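Local coordinates for microcin B17-processing protein McbC (Escherichia coli str. K-12 substr. MG1655, PDB 6GRH) that is needed to process the inactive microcin B17 precursor into the active peptide, as a flavin-binding oxidoreductase of the nitroreductase family, at residues 10-13 with 14-17; 26-29 with 30-33; 102-105 with 106-110; 203-206 with 207-211. All blocks are in the same frame, centred on the assembly; numbering follows the deposited sequence.

Contact 1 of 4, residues 10-13 with 14-17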
loop_
_atom_site.group_PDB
_atom_site.type_symbol
_atom_site.label_atom_id
_atom_site.label_comp_id
_atom_site.label_asym_id
_atom_site.label_seq_id
_atom_site.Cartn_x
_atom_site.Cartn_y
_atom_site.Cartn_z
ATOM N N GLU D 10 -17.579 10.329 19.454
ATOM C CA GLU D 10 -17.777 9.013 20.080
ATOM C C GLU D 10 -17.171 7.910 19.210
ATOM O O GLU D 10 -16.603 6.951 19.732
ATOM C CB GLU D 10 -19.270 8.721 20.330
ATOM C CG GLU D 10 -19.968 9.691 21.273
ATOM C CD GLU D 10 -19.710 9.427 22.754
ATOM O OE1 GLU D 10 -18.940 8.494 23.098
ATOM O OE2 GLU D 10 -20.318 10.149 23.603
ATOM N N VAL D 11 -17.306 8.070 17.898
ATOM C CA VAL D 11 -16.762 7.142 16.927
ATOM C C VAL D 11 -15.240 7.146 16.941
ATOM O O VAL D 11 -14.620 6.072 17.003
ATOM C CB VAL D 11 -17.311 7.430 15.506
ATOM C CG1 VAL D 11 -16.581 6.623 14.447
ATOM C CG2 VAL D 11 -18.794 7.137 15.499
ATOM N N THR D 12 -14.628 8.333 16.920
ATOM C CA THR D 12 -13.176 8.395 16.742
ATOM C C THR D 12 -12.387 7.775 17.924
ATOM O O THR D 12 -11.256 7.348 17.760
ATOM C CB THR D 12 -12.691 9.821 16.431
ATOM O OG1 THR D 12 -11.403 9.767 15.803
ATOM C CG2 THR D 12 -12.615 10.666 17.689
ATOM N N HIS D 13 -13.006 7.727 19.099
ATOM C CA HIS D 13 -12.451 7.016 20.243
ATOM C C HIS D 13 -11.982 5.583 19.912
ATOM O O HIS D 13 -11.035 5.106 20.521
ATOM C CB HIS D 13 -13.488 7.020 21.380
ATOM C CG HIS D 13 -12.945 6.599 22.701
ATOM N ND1 HIS D 13 -11.922 7.276 23.334
ATOM C CD2 HIS D 13 -13.303 5.585 23.530
ATOM C CE1 HIS D 13 -11.656 6.676 24.485
ATOM N NE2 HIS D 13 -12.483 5.652 24.627
ATOM N N TYR D 14 -12.619 4.918 18.949
ATOM C CA TYR D 14 -12.256 3.547 18.570
ATOM C C TYR D 14 -11.449 3.424 17.292
ATOM O O TYR D 14 -11.143 2.314 16.882
ATOM C CB TYR D 14 -13.521 2.691 18.434
ATOM C CG TYR D 14 -14.279 2.579 19.735
ATOM C CD1 TYR D 14 -13.913 1.649 20.688
ATOM C CD2 TYR D 14 -15.342 3.421 20.015
ATOM C CE1 TYR D 14 -14.579 1.561 21.897
ATOM C CE2 TYR D 14 -16.016 3.351 21.225
ATOM C CZ TYR D 14 -15.635 2.402 22.154
ATOM O OH TYR D 14 -16.287 2.305 23.334
ATOM N N THR D 15 -11.091 4.544 16.658
ATOM C CA THR D 15 -10.438 4.507 15.356
ATOM C C THR D 15 -8.997 4.000 15.464
ATOM O O THR D 15 -8.242 4.408 16.347
ATOM C CB THR D 15 -10.496 5.905 14.689
ATOM O OG1 THR D 15 -11.854 6.147 14.316
ATOM C CG2 THR D 15 -9.592 6.006 13.472
ATOM N N ASP D 16 -8.641 3.097 14.556
ATOM C CA ASP D 16 -7.253 2.673 14.391
ATOM C C ASP D 16 -6.659 3.542 13.272
ATOM O O ASP D 16 -7.109 3.456 12.124
ATOM C CB ASP D 16 -7.187 1.178 14.038
ATOM C CG ASP D 16 -5.751 0.673 13.881
ATOM O OD1 ASP D 16 -4.856 1.463 13.511
ATOM O OD2 ASP D 16 -5.492 -0.519 14.151
ATOM N N PRO D 17 -5.664 4.391 13.598
ATOM C CA PRO D 17 -5.165 5.361 12.612
ATOM C C PRO D 17 -4.404 4.708 11.451
ATOM O O PRO D 17 -4.301 5.296 10.402
ATOM C CB PRO D 17 -4.208 6.250 13.434
ATOM C CG PRO D 17 -3.790 5.388 14.563
ATOM C CD PRO D 17 -4.947 4.504 14.882
#
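T15 N bonds T12 O (3.0 Å), which closes a type I beta turn from T12 to T15, and the bond one step earlier, from Y14 N to V11 O (3.0 Å), has the same three-residue span. H13 and Y14 pair as a T-shaped stack. The ring centroids are 5.4 Å apart and the planes stand at 81°. H13 supplies the edge: its CD2 lies over one face of the Y14 ring, toward the rim and near CZ. The turn ends the short helix 8-12 and leads into helix 17-27. D16 is the N-cap of that second helix. T12 and T15 bring their hydroxyl oxygens, both named OG1, to 3.9 Å from each other. T12 OG1 stands opposite its own backbone N (chi1 -159°) and T15 OG1 lies beside its N (chi1 -70°), and these rotations turn both hydroxyls to the carboxylate of E196, where each is hydrogen-bonded to OE1. T12 OG1 also bonds N3 of the McbD chain, and T15 O bonds Y5 of that chain. Y14 packs on F200 and on P48 of the second McbC subunit.

Contact 2 of 4, residues 26-29 with 30-33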
loop_
_atom_site.group_PDB
_atom_site.type_symbol
_atom_site.label_atom_id
_atom_site.label_comp_id
_atom_site.label_asym_id
_atom_site.label_seq_id
_atom_site.Cartn_x
_atom_site.Cartn_y
_atom_site.Cartn_z
ATOM N N PHE D 26 -5.850 3.909 -0.313
ATOM C CA PHE D 26 -6.389 3.079 -1.356
ATOM C C PHE D 26 -7.528 3.782 -2.080
ATOM O O PHE D 26 -7.576 3.830 -3.306
ATOM C CB PHE D 26 -6.904 1.765 -0.813
ATOM C CG PHE D 26 -7.531 0.916 -1.871
ATOM C CD1 PHE D 26 -6.725 0.280 -2.819
ATOM C CD2 PHE D 26 -8.903 0.819 -1.967
ATOM C CE1 PHE D 26 -7.290 -0.515 -3.815
ATOM C CE2 PHE D 26 -9.472 0.053 -2.953
ATOM C CZ PHE D 26 -8.667 -0.614 -3.883
ATOM N N HIS D 27 -8.446 4.310 -1.295
ATOM C CA HIS D 27 -9.612 4.981 -1.798
ATOM C C HIS D 27 -9.283 6.055 -2.860
ATOM O O HIS D 27 -9.919 6.077 -3.919
ATOM C CB HIS D 27 -10.401 5.646 -0.669
ATOM C CG HIS D 27 -11.626 6.331 -1.167
ATOM N ND1 HIS D 27 -12.803 5.656 -1.384
ATOM C CD2 HIS D 27 -11.841 7.615 -1.557
ATOM C CE1 HIS D 27 -13.702 6.502 -1.858
ATOM N NE2 HIS D 27 -13.143 7.694 -1.978
ATOM N N VAL D 28 -8.272 6.883 -2.595
ATOM C CA VAL D 28 -7.922 7.994 -3.495
ATOM C C VAL D 28 -7.336 7.555 -4.848
ATOM O O VAL D 28 -7.287 8.343 -5.782
ATOM C CB VAL D 28 -6.992 9.030 -2.821
ATOM C CG1 VAL D 28 -5.553 8.558 -2.762
ATOM C CG2 VAL D 28 -7.067 10.341 -3.577
ATOM N N ARG D 29 -6.883 6.307 -4.942
ATOM C CA ARG D 29 -6.461 5.734 -6.208
ATOM C C ARG D 29 -7.584 5.636 -7.248
ATOM O O ARG D 29 -7.306 5.680 -8.447
ATOM C CB ARG D 29 -5.867 4.345 -6.009
ATOM C CG ARG D 29 -4.607 4.337 -5.192
ATOM C CD ARG D 29 -4.118 2.913 -5.122
ATOM N NE ARG D 29 -3.018 2.687 -4.215
ATOM C CZ ARG D 29 -1.744 2.994 -4.433
ATOM N NH1 ARG D 29 -1.344 3.624 -5.528
ATOM N NH2 ARG D 29 -0.844 2.661 -3.512
ATOM N N GLY D 30 -8.826 5.534 -6.787
ATOM C CA GLY D 30 -9.966 5.488 -7.643
ATOM C C GLY D 30 -10.650 6.812 -7.930
ATOM O O GLY D 30 -11.649 6.817 -8.622
ATOM N N ASN D 31 -10.132 7.909 -7.393
ATOM C CA ASN D 31 -10.707 9.220 -7.628
ATOM C C ASN D 31 -10.326 9.644 -9.055
ATOM O O ASN D 31 -9.253 9.307 -9.529
ATOM C CB ASN D 31 -10.175 10.239 -6.624
ATOM C CG ASN D 31 -10.825 10.137 -5.233
ATOM O OD1 ASN D 31 -11.794 9.430 -4.999
ATOM N ND2 ASN D 31 -10.297 10.884 -4.328
ATOM N N PHE D 32 -11.166 10.475 -9.662
ATOM C CA PHE D 32 -11.017 10.927 -11.039
ATOM C C PHE D 32 -10.827 12.428 -11.070
ATOM O O PHE D 32 -11.301 13.127 -10.193
ATOM C CB PHE D 32 -12.300 10.606 -11.837
ATOM C CG PHE D 32 -12.378 9.218 -12.413
ATOM C CD1 PHE D 32 -11.434 8.224 -12.136
ATOM C CD2 PHE D 32 -13.450 8.897 -13.250
ATOM C CE1 PHE D 32 -11.558 6.959 -12.678
ATOM C CE2 PHE D 32 -13.576 7.628 -13.806
ATOM C CZ PHE D 32 -12.620 6.656 -13.525
ATOM N N ALA D 33 -10.069 12.888 -12.047
ATOM C CA ALA D 33 -10.069 14.271 -12.506
ATOM C C ALA D 33 -10.782 14.265 -13.848
ATOM O O ALA D 33 -10.190 14.010 -14.880
ATOM C CB ALA D 33 -8.650 14.781 -12.643
#
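N31 folds back against the residues at the C-terminal end of helix 17-27, and its amide meets both V28 and H27. The backbone turns closely beside it. G30 N donates to H27 O at 3.1 Å, and N31 N makes a weak bond to V28 O at 3.3 Å. Within the first segment, R29 N bonds F26 O. These are all three-residue steps, so the chain winds closely here before it straightens.

In one of two modelled conformers of V28, CG2 comes to 3.4 Å from N31 ND2, so this close contact is doubtful. This methyl stands opposite the V28 backbone N, and the N31 and V28 side chains cross at about a right angle. The other branch of the amide faces H27. N31 OD1 lies 3.7 Å from H27 NE2, with the amide and imidazole planes 83° apart. This is proximity and not the main polar link of either group: N31 OD1 accepts from R208 of the second McbC subunit, and H27 ND1 is bonded to Y207.

The looser side is that of R29. Its chain runs extended from CG to NE, away from 30-33, and it is partly exposed, as is V28. Both pack on P283 of the McbB chain. Past N31 the chain leaves the turn, and F32 makes a cation-pi contact with R205 of the second subunit. The arrangement is a helix C-terminus unwinding into an extended segment, placed at the McbC dimer interface, where G30 O accepts from R205 of the second subunit.

Contact 3 of 4, residues 102-105 with 106-110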
loop_
_atom_site.group_PDB
_atom_site.type_symbol
_atom_site.label_atom_id
_atom_site.label_comp_id
_atom_site.label_asym_id
_atom_site.label_seq_id
_atom_site.Cartn_x
_atom_site.Cartn_y
_atom_site.Cartn_z
ATOM N N LYS D 102 -41.055 12.183 -2.034
ATOM C CA LYS D 102 -41.504 10.821 -2.292
ATOM C C LYS D 102 -40.334 9.889 -2.552
ATOM O O LYS D 102 -40.316 8.758 -2.054
ATOM C CB LYS D 102 -42.417 10.754 -3.513
ATOM C CG LYS D 102 -43.872 10.968 -3.255
ATOM C CD LYS D 102 -44.662 10.524 -4.474
ATOM C CE LYS D 102 -46.048 11.130 -4.498
ATOM N NZ LYS D 102 -46.773 10.607 -5.692
ATOM N N LEU D 103 -39.382 10.340 -3.363
ATOM C CA LEU D 103 -38.187 9.526 -3.624
ATOM C C LEU D 103 -37.460 9.193 -2.319
ATOM O O LEU D 103 -37.153 8.040 -2.060
ATOM C CB LEU D 103 -37.231 10.224 -4.593
ATOM C CG LEU D 103 -35.933 9.488 -4.899
ATOM C CD1 LEU D 103 -36.228 8.151 -5.563
ATOM C CD2 LEU D 103 -35.051 10.361 -5.774
ATOM N N LEU D 104 -37.218 10.221 -1.511
ATOM C CA LEU D 104 -36.362 10.120 -0.345
ATOM C C LEU D 104 -36.952 9.199 0.727
ATOM O O LEU D 104 -36.277 8.270 1.177
ATOM C CB LEU D 104 -36.064 11.512 0.238
ATOM C CG LEU D 104 -35.204 12.443 -0.640
ATOM C CD1 LEU D 104 -35.238 13.855 -0.088
ATOM C CD2 LEU D 104 -33.769 11.963 -0.766
ATOM N N VAL D 105 -38.207 9.444 1.106
ATOM C CA VAL D 105 -38.844 8.653 2.190
ATOM C C VAL D 105 -39.047 7.184 1.785
ATOM O O VAL D 105 -38.755 6.297 2.562
ATOM C CB VAL D 105 -40.147 9.274 2.740
ATOM C CG1 VAL D 105 -39.879 10.676 3.270
ATOM C CG2 VAL D 105 -41.282 9.249 1.722
ATOM N N ASN D 106 -39.441 6.934 0.538
ATOM C CA ASN D 106 -39.599 5.549 0.073
ATOM C C ASN D 106 -38.287 4.783 -0.102
ATOM O O ASN D 106 -38.209 3.621 0.285
ATOM C CB ASN D 106 -40.423 5.514 -1.209
ATOM C CG ASN D 106 -41.881 5.805 -0.949
ATOM O OD1 ASN D 106 -42.623 4.930 -0.465
ATOM N ND2 ASN D 106 -42.299 7.048 -1.218
ATOM N N ALA D 107 -37.255 5.430 -0.662
ATOM C CA ALA D 107 -35.962 4.780 -0.857
ATOM C C ALA D 107 -35.189 4.520 0.421
ATOM O O ALA D 107 -34.494 3.512 0.498
ATOM C CB ALA D 107 -35.078 5.574 -1.825
ATOM N N PHE D 108 -35.276 5.430 1.395
ATOM C CA PHE D 108 -34.317 5.454 2.524
ATOM C C PHE D 108 -34.922 5.388 3.936
ATOM O O PHE D 108 -34.172 5.235 4.920
ATOM C CB PHE D 108 -33.420 6.705 2.428
ATOM C CG PHE D 108 -32.817 6.920 1.077
ATOM C CD1 PHE D 108 -32.097 5.902 0.446
ATOM C CD2 PHE D 108 -32.947 8.136 0.423
ATOM C CE1 PHE D 108 -31.555 6.088 -0.815
ATOM C CE2 PHE D 108 -32.389 8.327 -0.830
ATOM C CZ PHE D 108 -31.693 7.314 -1.453
ATOM N N SER D 109 -36.245 5.500 4.045
ATOM C CA SER D 109 -36.902 5.618 5.347
ATOM C C SER D 109 -38.024 4.607 5.510
ATOM O O SER D 109 -38.609 4.107 4.531
ATOM C CB SER D 109 -37.449 7.037 5.546
ATOM O OG SER D 109 -36.405 7.998 5.518
ATOM N N SER D 110 -38.328 4.331 6.772
ATOM C CA SER D 110 -39.455 3.487 7.131
ATOM C C SER D 110 -40.759 4.243 6.882
ATOM O O SER D 110 -40.814 5.472 7.051
ATOM C CB SER D 110 -39.363 3.075 8.609
ATOM O OG SER D 110 -40.577 2.534 9.076
#
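N106 turns its side-chain amide back along the helix to K102, and K102 O receives two bonds from this one residue. N106 ND2 donates to K102 O at 2.7 Å, nearly straight at 168°, with the oxygen in the amide plane. The backbone N106 N donates to the same oxygen at 3.3 Å. CG of N106 lies opposite its carbonyl carbon (chi1 -73°), which carries the amide toward the preceding turn. The rest of the amide serves another chain: OD1 accepts from F78 N and S79 OG of the second McbC subunit, and ND2 also donates to H76 O of that subunit. This buried amide is thus held at both ends, and its rotation is fixed.

Another side of the helix is apolar. L104 and F108 are one turn apart and both have CG beside the backbone N. With L104 chi2 at 168° as well, L104 CD2 comes to the edge of the F108 ring, in its plane, 3.9 Å from CE2. A107 CB covers one face of that ring, 3.6 Å above its centre.

The regular bonds A107 N to L103 O and F108 N to L104 O continue the helix. S109 leaves the helical conformation, yet S109 N still bonds V105 O at 3.0 Å. Its CB rests 3.3 Å from the same oxygen, and its OG is bonded to Y152 and P154.

Helix 97-108 packs with L104 and F108 on strands 187-194 and 149-153, while L103 and N106 touch V224 and F108 touches M217 of helix 204-227.

Contact 4 of 4, residues 203-206 with 207-211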
loop_
_atom_site.group_PDB
_atom_site.type_symbol
_atom_site.label_atom_id
_atom_site.label_comp_id
_atom_site.label_asym_id
_atom_site.label_seq_id
_atom_site.Cartn_x
_atom_site.Cartn_y
_atom_site.Cartn_z
ATOM N N ARG D 203 -13.035 -2.636 11.153
ATOM C CA ARG D 203 -11.758 -2.366 10.506
ATOM C C ARG D 203 -11.912 -2.424 8.958
ATOM O O ARG D 203 -12.916 -1.932 8.438
ATOM C CB ARG D 203 -10.658 -3.271 11.076
ATOM C CG ARG D 203 -10.472 -3.178 12.593
ATOM C CD ARG D 203 -9.598 -4.317 13.113
ATOM N NE ARG D 203 -8.279 -4.318 12.501
ATOM C CZ ARG D 203 -7.278 -3.495 12.805
ATOM N NH1 ARG D 203 -7.396 -2.592 13.769
ATOM N NH2 ARG D 203 -6.135 -3.565 12.110
ATOM N N TYR D 204 -10.945 -2.987 8.234
ATOM C CA TYR D 204 -10.933 -2.962 6.750
ATOM C C TYR D 204 -12.183 -3.507 6.082
ATOM O O TYR D 204 -12.661 -2.954 5.099
ATOM C CB TYR D 204 -9.746 -3.744 6.206
ATOM C CG TYR D 204 -8.419 -3.187 6.605
ATOM C CD1 TYR D 204 -7.903 -2.090 5.951
ATOM C CD2 TYR D 204 -7.671 -3.763 7.641
ATOM C CE1 TYR D 204 -6.674 -1.550 6.314
ATOM C CE2 TYR D 204 -6.445 -3.224 8.013
ATOM C CZ TYR D 204 -5.965 -2.110 7.332
ATOM O OH TYR D 204 -4.759 -1.529 7.636
ATOM N N ARG D 205 -12.708 -4.603 6.614
ATOM C CA ARG D 205 -13.942 -5.183 6.094
ATOM C C ARG D 205 -15.120 -4.188 6.133
ATOM O O ARG D 205 -16.024 -4.262 5.303
ATOM C CB ARG D 205 -14.297 -6.448 6.854
ATOM C CG ARG D 205 -15.235 -7.380 6.103
ATOM C CD ARG D 205 -15.349 -8.650 6.905
ATOM N NE ARG D 205 -16.003 -9.793 6.297
ATOM C CZ ARG D 205 -15.442 -10.709 5.510
ATOM N NH1 ARG D 205 -14.198 -10.628 5.133
ATOM N NH2 ARG D 205 -16.165 -11.740 5.100
ATOM N N GLY D 206 -15.086 -3.230 7.051
ATOM C CA GLY D 206 -16.111 -2.178 7.079
ATOM C C GLY D 206 -16.177 -1.313 5.847
ATOM O O GLY D 206 -17.266 -0.851 5.457
ATOM N N TYR D 207 -15.033 -1.100 5.224
ATOM C CA TYR D 207 -14.962 -0.356 3.959
ATOM C C TYR D 207 -15.721 -1.089 2.863
ATOM O O TYR D 207 -16.580 -0.515 2.186
ATOM C CB TYR D 207 -13.513 -0.113 3.552
ATOM C CG TYR D 207 -13.347 0.691 2.288
ATOM C CD1 TYR D 207 -13.570 2.059 2.285
ATOM C CD2 TYR D 207 -12.960 0.089 1.106
ATOM C CE1 TYR D 207 -13.395 2.800 1.138
ATOM C CE2 TYR D 207 -12.811 0.830 -0.053
ATOM C CZ TYR D 207 -13.039 2.174 -0.028
ATOM O OH TYR D 207 -12.874 2.915 -1.179
ATOM N N ARG D 208 -15.452 -2.381 2.756
ATOM C CA ARG D 208 -16.142 -3.223 1.808
ATOM C C ARG D 208 -17.671 -3.188 2.089
ATOM O O ARG D 208 -18.483 -3.043 1.152
ATOM C CB ARG D 208 -15.555 -4.648 1.922
ATOM C CG ARG D 208 -16.022 -5.646 0.893
ATOM C CD ARG D 208 -15.897 -7.084 1.402
ATOM N NE ARG D 208 -14.522 -7.529 1.598
ATOM C CZ ARG D 208 -14.177 -8.807 1.844
ATOM N NH1 ARG D 208 -15.091 -9.761 1.942
ATOM N NH2 ARG D 208 -12.914 -9.128 2.005
ATOM N N MET D 209 -18.055 -3.324 3.365
ATOM C CA MET D 209 -19.467 -3.257 3.793
ATOM C C MET D 209 -20.118 -1.908 3.453
ATOM O O MET D 209 -21.267 -1.870 2.992
ATOM C CB MET D 209 -19.628 -3.556 5.307
ATOM C CG MET D 209 -19.388 -5.022 5.734
ATOM S SD MET D 209 -19.918 -5.468 7.424
ATOM C CE MET D 209 -18.549 -6.456 8.011
ATOM N N ALA D 210 -19.390 -0.812 3.670
ATOM C CA ALA D 210 -19.905 0.530 3.361
ATOM C C ALA D 210 -20.182 0.749 1.855
ATOM O O ALA D 210 -21.210 1.326 1.487
ATOM C CB ALA D 210 -18.949 1.579 3.866
ATOM N N LEU D 211 -19.277 0.257 1.009
ATOM C CA LEU D 211 -19.435 0.348 -0.452
ATOM C C LEU D 211 -20.621 -0.477 -0.941
ATOM O O LEU D 211 -21.396 -0.006 -1.729
ATOM C CB LEU D 211 -18.134 -0.038 -1.185
ATOM C CG LEU D 211 -17.188 1.138 -1.440
ATOM C CD1 LEU D 211 -16.830 1.950 -0.212
ATOM C CD2 LEU D 211 -15.898 0.639 -2.067
#
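Y207 opens the second segment by bonding back to Y204, its N donating to Y204 O at 3.0 Å in the first turn of helix 204-227. The bond is bent, with an N-H...O angle of 137°. The Y207 ring leads away from 203-206. L211 CD1 covers one face of the ring, toward the rim.

R208 follows, and its guanidinium meets that of R205. R208 NH1 lies 3.3 Å above one face of the R205 group, offset toward the rim, and the two planes are 47° apart. R205 is extended, whereas R208 bends at chi3 (-67°), which brings the two ends together. The NH1 atoms approach to 3.4 Å around a shared anion: D240 of the second McbC subunit forms salt bridges with both arginines. G30 and N31 of that subunit are their other partners.

M209 N donates to R205 O at 3.0 Å. In one of two modelled conformers CE of M209 lies 3.9 Å from R205 CG, alongside the aliphatic part of the arginine, a contact that is therefore doubtful. A210 N then donates to G206 O at 2.8 Å, and A210 CB sits 3.4 Å from that oxygen. L211 N bonds Y207 O and carries the helix on.

The whole is the N-terminal turns of a long helix that meets both the dimer partner and the cofactor. M209 belongs to the FMN pocket of this nitroreductase-family fold.

How the contacts relate
Contacts 3 and 4 are buried, while contacts 1 and 2 are only partly buried. Contact 3 runs to the end of its helix but stays buried. Contacts 1 and 2 are in series: the first leads into helix 17-27 and the second leaves it. Contact 4 touches both, by a salt bridge from D16 OD2 to R203 NH1 (2.8 Å) and through the H27-Y207 pair. Contact 3 does not touch the others, though its helix packs on the helix of contact 4. All four touch the second subunit. Contact 1 is aromatic and hydroxyl, contact 2 amide-based, contact 3 joins a buried asparagine amide to an apolar L104-F108 pair, and contact 4 is rich in arginine.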